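Local atomic coordinates of NleG5-1 effector (Enterobacteria phage YYZ-2008, PDB entry 5VGC), a protein that is a type III secretion effector that probably acts as a ubiquitin ligase through a RING-type domain and that binds calcium ions. Residues Ser15-Ile20 and Leu75-His80; Met45-Pro50 and Met58-Gln63; Val154-Ser159 and Ser193-Arg198. The protein carries 1 engineered substitution. All blocks are in the same frame, centred on the assembly; numbering follows the deposited sequence.

Contact 1: residues Ser15-Ile20 and Leu75-His80; sequences SFLSDI and LQYIEH
The imidazole of His80 is covered on one face by the Phe16-Leu17 backbone: Phe16 CA and Leu17 N each stand 3.5 Å above the ring plane, displaced toward its rim. Phe16 CB comes down at the CD2 corner of the same ring, with 3.3 Å between Phe16 CB and His80 CD2; it is this CB, not the phenyl ring, that meets the 75-80 segment. Around the Tyr77 ring, Phe16 O sits at the edge, near the plane, whereas Leu17 CD2 approaches obliquely, 3.4 Å from Tyr77 CE1. While CD2 of Leu17 goes to the tyrosine, its CG, 3.8 Å from His80 ND1, and its CD1 lie by the imidazole. The CG of His80 is anti to the backbone N (chi1 -170°), which turns the face of the imidazole to the Phe16-Leu17 backbone. Farther back along the helix, Gln76 runs past Ser15, its OE1 3.5 Å from Ser15 CB. Leu41 of strand 37-41 touches both Leu17 and Tyr77, so the loop before helix 22-34, helix 68-85 and the sheet meet here. The two segments share neither a hydrogen bond nor a salt bridge, so the chemistry implies adhesion by van der Waals packing and fit of shape, with a flat polar ring used across these two segments through its face and not through hydrogen bonds from its nitrogens.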
loop_
_atom_site.group_PDB
_atom_site.type_symbol
_atom_site.label_atom_id
_atom_site.label_comp_id
_atom_site.label_asym_id
_atom_site.label_seq_id
_atom_site.Cartn_x
_atom_site.Cartn_y
_atom_site.Cartn_z
ATOM N N SER A 15 14.878 11.767 -32.172
ATOM C CA SER A 15 14.067 10.598 -31.762
ATOM C C SER A 15 12.572 10.882 -31.484
ATOM O O SER A 15 11.854 9.991 -31.002
ATOM C CB SER A 15 14.725 9.894 -30.572
ATOM O OG SER A 15 15.386 10.810 -29.723
ATOM N N PHE A 16 12.094 12.084 -31.811
ATOM C CA PHE A 16 10.656 12.418 -31.726
ATOM C C PHE A 16 10.017 12.767 -33.091
ATOM O O PHE A 16 10.684 13.107 -34.051
ATOM C CB PHE A 16 10.408 13.543 -30.713
ATOM C CG PHE A 16 11.248 14.770 -30.932
ATOM C CD1 PHE A 16 10.798 15.794 -31.749
ATOM C CD2 PHE A 16 12.488 14.901 -30.316
ATOM C CE1 PHE A 16 11.566 16.929 -31.946
ATOM C CE2 PHE A 16 13.265 16.029 -30.507
ATOM C CZ PHE A 16 12.806 17.046 -31.327
ATOM N N LEU A 17 8.697 12.664 -33.123
ATOM C CA LEU A 17 7.846 13.047 -34.232
ATOM C C LEU A 17 7.207 14.414 -33.956
ATOM O O LEU A 17 7.169 14.887 -32.793
ATOM C CB LEU A 17 6.706 12.031 -34.391
ATOM C CG LEU A 17 7.003 10.540 -34.312
ATOM C CD1 LEU A 17 5.691 9.773 -34.245
ATOM C CD2 LEU A 17 7.806 10.077 -35.508
ATOM N N SER A 18 6.675 15.014 -35.025
ATOM C CA SER A 18 5.993 16.310 -34.950
ATOM C C SER A 18 4.637 16.216 -34.256
ATOM O O SER A 18 4.103 15.114 -34.052
ATOM C CB SER A 18 5.776 16.882 -36.355
ATOM O OG SER A 18 7.005 17.067 -37.026
ATOM N N ASP A 19 4.090 17.388 -33.921
ATOM C CA ASP A 19 2.807 17.524 -33.214
ATOM C C ASP A 19 1.651 16.829 -33.964
ATOM O O ASP A 19 1.063 17.385 -34.899
ATOM C CB ASP A 19 2.499 19.026 -32.982
ATOM C CG ASP A 19 1.436 19.276 -31.907
ATOM O OD1 ASP A 19 0.780 18.315 -31.440
ATOM O OD2 ASP A 19 1.262 20.458 -31.536
ATOM N N ILE A 20 1.350 15.604 -33.535
ATOM C CA ILE A 20 0.247 14.795 -34.086
ATOM C C ILE A 20 -1.123 15.351 -33.621
ATOM O O ILE A 20 -1.249 15.774 -32.465
ATOM C CB ILE A 20 0.405 13.305 -33.661
ATOM C CG1 ILE A 20 1.650 12.684 -34.297
ATOM C CG2 ILE A 20 -0.808 12.440 -34.042
ATOM C CD1 ILE A 20 2.043 11.352 -33.695
ATOM N N LEU A 75 12.820 1.399 -31.588
ATOM C CA LEU A 75 12.550 1.421 -30.141
ATOM C C LEU A 75 12.343 2.850 -29.597
ATOM O O LEU A 75 11.416 3.091 -28.798
ATOM C CB LEU A 75 13.647 0.675 -29.367
ATOM C CG LEU A 75 13.679 -0.853 -29.565
ATOM C CD1 LEU A 75 14.898 -1.465 -28.889
ATOM C CD2 LEU A 75 12.402 -1.525 -29.068
ATOM N N GLN A 76 13.185 3.786 -30.045
ATOM C CA GLN A 76 13.005 5.202 -29.688
ATOM C C GLN A 76 11.625 5.700 -30.144
ATOM O O GLN A 76 10.882 6.333 -29.362
ATOM C CB GLN A 76 14.119 6.091 -30.258
ATOM C CG GLN A 76 15.495 5.841 -29.641
ATOM C CD GLN A 76 16.606 6.702 -30.225
ATOM O OE1 GLN A 76 16.605 7.037 -31.414
ATOM N NE2 GLN A 76 17.575 7.046 -29.387
ATOM N N TYR A 77 11.274 5.396 -31.396
ATOM C CA TYR A 77 9.954 5.801 -31.894
ATOM C C TYR A 77 8.807 5.166 -31.122
ATOM O O TYR A 77 7.780 5.823 -30.903
ATOM C CB TYR A 77 9.820 5.586 -33.411
ATOM C CG TYR A 77 10.506 6.664 -34.253
ATOM C CD1 TYR A 77 10.289 8.034 -34.008
ATOM C CD2 TYR A 77 11.371 6.315 -35.290
ATOM C CE1 TYR A 77 10.914 9.005 -34.765
ATOM C CE2 TYR A 77 11.993 7.289 -36.065
ATOM C CZ TYR A 77 11.761 8.632 -35.796
ATOM O OH TYR A 77 12.365 9.614 -36.553
ATOM N N ILE A 78 8.972 3.909 -30.695
ATOM C CA ILE A 78 7.984 3.274 -29.796
ATOM C C ILE A 78 7.914 4.028 -28.475
ATOM O O ILE A 78 6.815 4.313 -27.988
ATOM C CB ILE A 78 8.251 1.772 -29.520
ATOM C CG1 ILE A 78 8.046 0.959 -30.799
ATOM C CG2 ILE A 78 7.297 1.246 -28.423
ATOM C CD1 ILE A 78 8.325 -0.522 -30.679
ATOM N N GLU A 79 9.074 4.344 -27.894
ATOM C CA GLU A 79 9.082 5.155 -26.671
ATOM C C GLU A 79 8.302 6.448 -26.858
ATOM O O GLU A 79 7.434 6.782 -26.034
ATOM C CB GLU A 79 10.503 5.443 -26.192
ATOM C CG GLU A 79 10.950 4.474 -25.110
ATOM C CD GLU A 79 12.303 4.815 -24.562
ATOM O OE1 GLU A 79 13.048 3.879 -24.178
ATOM O OE2 GLU A 79 12.620 6.021 -24.524
ATOM N N HIS A 80 8.607 7.163 -27.947
ATOM C CA HIS A 80 7.862 8.390 -28.271
ATOM C C HIS A 80 6.357 8.155 -28.427
ATOM O O HIS A 80 5.545 8.861 -27.831
ATOM C CB HIS A 80 8.373 9.065 -29.537
ATOM C CG HIS A 80 7.793 10.437 -29.740
ATOM N ND1 HIS A 80 6.671 10.669 -30.498
ATOM C CD2 HIS A 80 8.176 11.646 -29.258
ATOM C CE1 HIS A 80 6.395 11.962 -30.489
ATOM N NE2 HIS A 80 7.295 12.576 -29.746
#

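Contact 2: residues Met45-Pro50 and Met58-Gln63; sequences MVSIRP and MGSLNQ
Strands 45-50 and 58-60 run antiparallel, their axes 4.6 Å apart at closest approach with 151° between the chain directions, and they are joined by two hydrogen-bonded pairs, Ser47 with Ser60 and Arg49 with Met58, set either side of the non-hydrogen-bonded pair Ile48 with Gly59. Each hydrogen-bonded pair is closed in both directions; the link from Ser47 N to Ser60 O, for instance, is 2.8 Å long and nearly straight at 171°. On the face bearing Ser47, Arg49, Met58 and Ser60, the hydroxyl of Ser60 is set between its own N and carbonyl carbon (chi1 61°), which brings OG to 3.5 Å from Ser47 O for a weak additional bond. That same OG lies over one face of the Arg49 guanidinium, 3.7 Å from Arg49 NH2; the extended arginine chain reaches along the strands to get there, and its NE has a long, weak ion pair with Glu36. Asn62, the centre of an inverse gamma turn, places OD1 3.6 Å from Ser47 CB, but the hydrogen bond to this oxygen comes from Gln38 NE2. On the face bearing Val46 and Ile48 the side-chain contacts between the segments are apolar. Here Ile48 CD1 reaches over the partner strand to 3.7 Å from Gly59 CA, and Val46 CG1 meets Leu61 CD1 at 3.4 Å, the two side chains converging on Ile78 of helix 68-85. Gly59 N donates to Glu82 OE2 of that helix. The arrangement is that of a beta hairpin forming two strands of a three-stranded antiparallel sheet, with strand 44-50 in the middle and Val46 and Ile48 packed against helices.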
loop_
_atom_site.group_PDB
_atom_site.type_symbol
_atom_site.label_atom_id
_atom_site.label_comp_id
_atom_site.label_asym_id
_atom_site.label_seq_id
_atom_site.Cartn_x
_atom_site.Cartn_y
_atom_site.Cartn_z
ATOM N N MET A 45 6.975 -1.556 -39.357
ATOM C CA MET A 45 5.761 -1.941 -38.631
ATOM C C MET A 45 5.987 -1.801 -37.124
ATOM O O MET A 45 7.024 -2.236 -36.614
ATOM C CB MET A 45 5.411 -3.417 -38.913
ATOM C CG MET A 45 5.195 -3.821 -40.369
ATOM S SD MET A 45 5.351 -5.607 -40.668
ATOM C CE MET A 45 4.075 -6.299 -39.611
ATOM N N VAL A 46 5.028 -1.192 -36.423
ATOM C CA VAL A 46 4.975 -1.238 -34.946
ATOM C C VAL A 46 3.551 -1.555 -34.493
ATOM O O VAL A 46 2.581 -1.022 -35.046
ATOM C CB VAL A 46 5.467 0.066 -34.249
ATOM C CG1 VAL A 46 6.982 0.087 -34.141
ATOM C CG2 VAL A 46 4.976 1.307 -34.961
ATOM N N SER A 47 3.438 -2.426 -33.488
ATOM C CA SER A 47 2.139 -2.889 -33.004
ATOM C C SER A 47 1.878 -2.318 -31.618
ATOM O O SER A 47 2.644 -2.575 -30.683
ATOM C CB SER A 47 2.103 -4.420 -32.957
ATOM O OG SER A 47 0.800 -4.879 -32.614
ATOM N N ILE A 48 0.804 -1.546 -31.492
ATOM C CA ILE A 48 0.387 -1.006 -30.207
ATOM C C ILE A 48 -0.739 -1.883 -29.664
ATOM O O ILE A 48 -1.780 -2.053 -30.329
ATOM C CB ILE A 48 -0.105 0.450 -30.326
ATOM C CG1 ILE A 48 0.899 1.317 -31.100
ATOM C CG2 ILE A 48 -0.358 1.056 -28.961
ATOM C CD1 ILE A 48 2.347 1.208 -30.668
ATOM N N ARG A 49 -0.524 -2.427 -28.464
ATOM C CA ARG A 49 -1.553 -3.155 -27.710
ATOM C C ARG A 49 -1.892 -2.389 -26.426
ATOM O O ARG A 49 -1.024 -1.682 -25.871
ATOM C CB ARG A 49 -1.070 -4.559 -27.349
ATOM C CG ARG A 49 -0.890 -5.470 -28.552
ATOM C CD ARG A 49 0.014 -6.662 -28.268
ATOM N NE ARG A 49 0.671 -7.141 -29.487
ATOM C CZ ARG A 49 1.695 -7.998 -29.523
ATOM N NH1 ARG A 49 2.214 -8.501 -28.405
ATOM N NH2 ARG A 49 2.212 -8.354 -30.698
ATOM N N PRO A 50 -3.148 -2.519 -25.961
ATOM C CA PRO A 50 -3.555 -1.863 -24.729
ATOM C C PRO A 50 -2.971 -2.614 -23.536
ATOM O O PRO A 50 -2.990 -3.844 -23.514
ATOM C CB PRO A 50 -5.087 -1.995 -24.752
ATOM C CG PRO A 50 -5.331 -3.270 -25.478
ATOM C CD PRO A 50 -4.238 -3.343 -26.516
ATOM N N MET A 58 1.081 0.002 -25.092
ATOM C CA MET A 58 2.376 -0.647 -25.090
ATOM C C MET A 58 2.693 -1.040 -26.513
ATOM O O MET A 58 1.843 -1.632 -27.197
ATOM C CB MET A 58 2.305 -1.866 -24.144
ATOM C CG MET A 58 3.249 -3.035 -24.375
ATOM S SD MET A 58 2.978 -4.292 -23.093
ATOM C CE MET A 58 1.258 -4.764 -23.312
ATOM N N GLY A 59 3.906 -0.708 -26.949
ATOM C CA GLY A 59 4.311 -0.895 -28.332
ATOM C C GLY A 59 5.336 -1.989 -28.490
ATOM O O GLY A 59 6.239 -2.108 -27.661
ATOM N N SER A 60 5.199 -2.785 -29.551
ATOM C CA SER A 60 6.201 -3.793 -29.909
ATOM C C SER A 60 6.608 -3.627 -31.364
ATOM O O SER A 60 5.814 -3.147 -32.187
ATOM C CB SER A 60 5.670 -5.208 -29.655
ATOM O OG SER A 60 4.523 -5.485 -30.444
ATOM N N LEU A 61 7.844 -4.027 -31.665
ATOM C CA LEU A 61 8.418 -3.900 -33.000
ATOM C C LEU A 61 8.434 -5.252 -33.729
ATOM O O LEU A 61 9.337 -6.062 -33.529
ATOM C CB LEU A 61 9.836 -3.326 -32.897
ATOM C CG LEU A 61 10.509 -2.858 -34.190
ATOM C CD1 LEU A 61 9.841 -1.618 -34.756
ATOM C CD2 LEU A 61 11.990 -2.588 -33.960
ATOM N N ASN A 62 7.431 -5.489 -34.576
ATOM C CA ASN A 62 7.396 -6.667 -35.457
ATOM C C ASN A 62 8.516 -6.541 -36.503
ATOM O O ASN A 62 8.300 -6.018 -37.602
ATOM C CB ASN A 62 6.027 -6.814 -36.164
ATOM C CG ASN A 62 4.909 -7.282 -35.238
ATOM O OD1 ASN A 62 3.846 -6.661 -35.177
ATOM N ND2 ASN A 62 5.139 -8.381 -34.522
ATOM N N GLN A 63 9.706 -7.021 -36.139
ATOM C CA GLN A 63 10.913 -6.894 -36.965
ATOM C C GLN A 63 11.618 -8.234 -37.103
ATOM O O GLN A 63 11.397 -9.138 -36.296
ATOM C CB GLN A 63 11.884 -5.882 -36.358
ATOM C CG GLN A 63 12.276 -6.158 -34.901
ATOM C CD GLN A 63 13.745 -5.897 -34.585
ATOM O OE1 GLN A 63 14.070 -5.402 -33.504
ATOM N NE2 GLN A 63 14.636 -6.238 -35.514
#

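Contact 3: residues Val154-Ser159 and Ser193-Arg198; sequences VFMRNS and SMIVGR
Phe155, Met156 and Arg157 line up against Val196, Ile195 and Met194, respectively, in an antiparallel pairing within the NleG domain, a member of the RING clan; strand 152-157 here receives the short, weakly bonded strand 195-196. One firm backbone bond fixes the register: Arg157 N donates to Met194 O at 2.8 Å, in the carbonyl plane and nearly straight (172°). The bond from Val196 N to Phe155 O is long, at 3.2 Å. A side-chain bond extends this edge: Arg157 NH1 binds Ser193 O at 3.0 Å, approaching from well above the carbonyl plane. A bend in the arginine chain at chi3 (75°) turns the guanidinium back toward the 3-10 segment, and its NE is held by Ser162 O. Apolar contacts lie on both faces. On one, Val154 CG1 meets Ile195 CG2 at 3.8 Å, beside Leu173 of helix 170-178, and Met156 CG packs against Met194 CB. On the other, Val196 CG2 touches Phe155 CB at 3.5 Å, and Phe127 and Phe210 meet the phenyl ring from elsewhere in the domain. Of a different kind is the approach of the carbonyl oxygens of Val196, Gly197 and Arg198 to the edge of that ring. In the Phe155-Val196 pair the return link is made by water, which accepts from Phe155 N at 2.9 Å and donates to Val196 O at 2.7 Å.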
loop_
_atom_site.group_PDB
_atom_site.type_symbol
_atom_site.label_atom_id
_atom_site.label_comp_id
_atom_site.label_asym_id
_atom_site.label_seq_id
_atom_site.Cartn_x
_atom_site.Cartn_y
_atom_site.Cartn_z
ATOM N N VAL A 154 6.991 -28.382 14.140
ATOM C CA VAL A 154 7.020 -27.086 14.824
ATOM C C VAL A 154 5.604 -26.676 15.239
ATOM O O VAL A 154 4.641 -26.829 14.442
ATOM C CB VAL A 154 7.564 -25.972 13.917
ATOM C CG1 VAL A 154 7.671 -24.657 14.680
ATOM C CG2 VAL A 154 8.920 -26.331 13.317
ATOM N N PHE A 155 5.474 -26.159 16.474
ATOM C CA PHE A 155 4.172 -25.717 16.974
ATOM C C PHE A 155 3.921 -24.284 16.518
ATOM O O PHE A 155 4.776 -23.422 16.732
ATOM C CB PHE A 155 4.093 -25.755 18.519
ATOM C CG PHE A 155 3.787 -27.115 19.108
ATOM C CD1 PHE A 155 2.844 -27.964 18.548
ATOM C CD2 PHE A 155 4.435 -27.531 20.258
ATOM C CE1 PHE A 155 2.566 -29.204 19.129
ATOM C CE2 PHE A 155 4.169 -28.770 20.822
ATOM C CZ PHE A 155 3.233 -29.605 20.259
ATOM N N MET A 156 2.760 -24.027 15.908
ATOM C CA MET A 156 2.389 -22.634 15.579
ATOM C C MET A 156 0.983 -22.314 16.056
ATOM O O MET A 156 0.052 -23.112 15.871
ATOM C CB MET A 156 2.482 -22.356 14.070
ATOM C CG MET A 156 2.212 -20.904 13.696
ATOM S SD MET A 156 2.281 -20.605 11.927
ATOM C CE MET A 156 3.950 -20.102 11.765
ATOM N N ARG A 157 0.840 -21.135 16.651
ATOM C CA ARG A 157 -0.446 -20.681 17.141
ATOM C C ARG A 157 -1.420 -20.408 15.993
ATOM O O ARG A 157 -0.994 -19.995 14.918
ATOM C CB ARG A 157 -0.292 -19.426 17.993
ATOM C CG ARG A 157 0.396 -19.741 19.308
ATOM C CD ARG A 157 1.047 -18.535 19.932
ATOM N NE ARG A 157 0.068 -17.650 20.532
ATOM C CZ ARG A 157 0.345 -16.449 21.005
ATOM N NH1 ARG A 157 1.585 -15.957 20.948
ATOM N NH2 ARG A 157 -0.642 -15.741 21.535
ATOM N N ASN A 158 -2.714 -20.650 16.242
ATOM C CA ASN A 158 -3.748 -20.458 15.240
ATOM C C ASN A 158 -3.934 -19.016 14.787
ATOM O O ASN A 158 -4.434 -18.775 13.695
ATOM C CB ASN A 158 -5.094 -21.014 15.723
ATOM C CG ASN A 158 -5.147 -22.524 15.675
ATOM O OD1 ASN A 158 -4.098 -23.192 15.566
ATOM N ND2 ASN A 158 -6.364 -23.077 15.761
ATOM N N SER A 159 -3.528 -18.068 15.622
ATOM C CA SER A 159 -3.569 -16.649 15.297
ATOM C C SER A 159 -2.674 -15.849 16.257
ATOM O O SER A 159 -2.117 -16.404 17.192
ATOM C CB SER A 159 -5.010 -16.139 15.339
ATOM O OG SER A 159 -5.450 -15.972 16.683
ATOM N N SER A 193 6.132 -14.388 17.350
ATOM C CA SER A 193 5.340 -14.696 18.541
ATOM C C SER A 193 4.356 -15.871 18.327
ATOM O O SER A 193 3.965 -16.535 19.293
ATOM C CB SER A 193 4.608 -13.453 19.018
ATOM O OG SER A 193 3.894 -12.929 17.939
ATOM N N MET A 194 3.973 -16.124 17.072
ATOM C CA MET A 194 3.156 -17.311 16.745
ATOM C C MET A 194 3.890 -18.653 16.872
ATOM O O MET A 194 3.218 -19.691 17.020
ATOM C CB MET A 194 2.552 -17.199 15.340
ATOM C CG MET A 194 1.540 -16.077 15.171
ATOM S SD MET A 194 1.221 -15.784 13.421
ATOM C CE MET A 194 0.235 -14.308 13.542
ATOM N N ILE A 195 5.233 -18.625 16.808
ATOM C CA ILE A 195 6.051 -19.837 16.832
ATOM C C ILE A 195 6.366 -20.117 18.274
ATOM O O ILE A 195 6.702 -19.190 19.006
ATOM C CB ILE A 195 7.398 -19.691 16.093
ATOM C CG1 ILE A 195 7.229 -19.000 14.747
ATOM C CG2 ILE A 195 8.054 -21.039 15.864
ATOM C CD1 ILE A 195 6.326 -19.708 13.795
ATOM N N VAL A 196 6.242 -21.377 18.690
ATOM C CA VAL A 196 6.464 -21.750 20.093
ATOM C C VAL A 196 7.168 -23.091 20.213
ATOM O O VAL A 196 7.007 -23.957 19.346
ATOM C CB VAL A 196 5.138 -21.777 20.907
ATOM C CG1 VAL A 196 4.509 -20.395 20.969
ATOM C CG2 VAL A 196 4.129 -22.754 20.332
ATOM N N GLY A 197 7.950 -23.252 21.287
ATOM C CA GLY A 197 8.693 -24.488 21.536
ATOM C C GLY A 197 7.845 -25.590 22.155
ATOM O O GLY A 197 6.845 -25.316 22.829
ATOM N N ARG A 198 8.275 -26.837 21.946
ATOM C CA ARG A 198 7.547 -28.045 22.406
ATOM C C ARG A 198 7.042 -27.952 23.863
ATOM O O ARG A 198 5.919 -28.364 24.165
ATOM C CB ARG A 198 8.401 -29.312 22.180
ATOM C CG ARG A 198 8.107 -30.529 23.073
ATOM C CD ARG A 198 6.756 -31.118 22.703
ATOM N NE ARG A 198 6.304 -32.274 23.493
ATOM C CZ ARG A 198 5.121 -32.398 24.110
ATOM N NH1 ARG A 198 4.843 -33.518 24.766
ATOM N NH2 ARG A 198 4.218 -31.421 24.091
HETATM O O HOH W 1 7.564 -26.401 18.398
#

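Contacts 1 and 2 belong to one compact unit, their centres 13 Å apart, and contact 2 is nested in the chain loop that contact 1 closes. Helix 68-85 joins them: while Tyr77 and His80 face the loop 15-20, Ile78 packs on the hairpin, its CG1 3.6 Å from Val46 CG1. Contact 3 lies on the opposite side of the chain's centre, 58 Å from contact 1 and 53 Å from contact 2 between centres, in the RING-clan region. Contacts 1 and 2 lie away from the calcium sites, whereas in contact 3 the side chain of Met194 is about 11 Å from a bound calcium ion, and those of Val154 and Arg198 are each about 11 Å from the side chains of the calcium ligands Glu151 and Glu130, respectively.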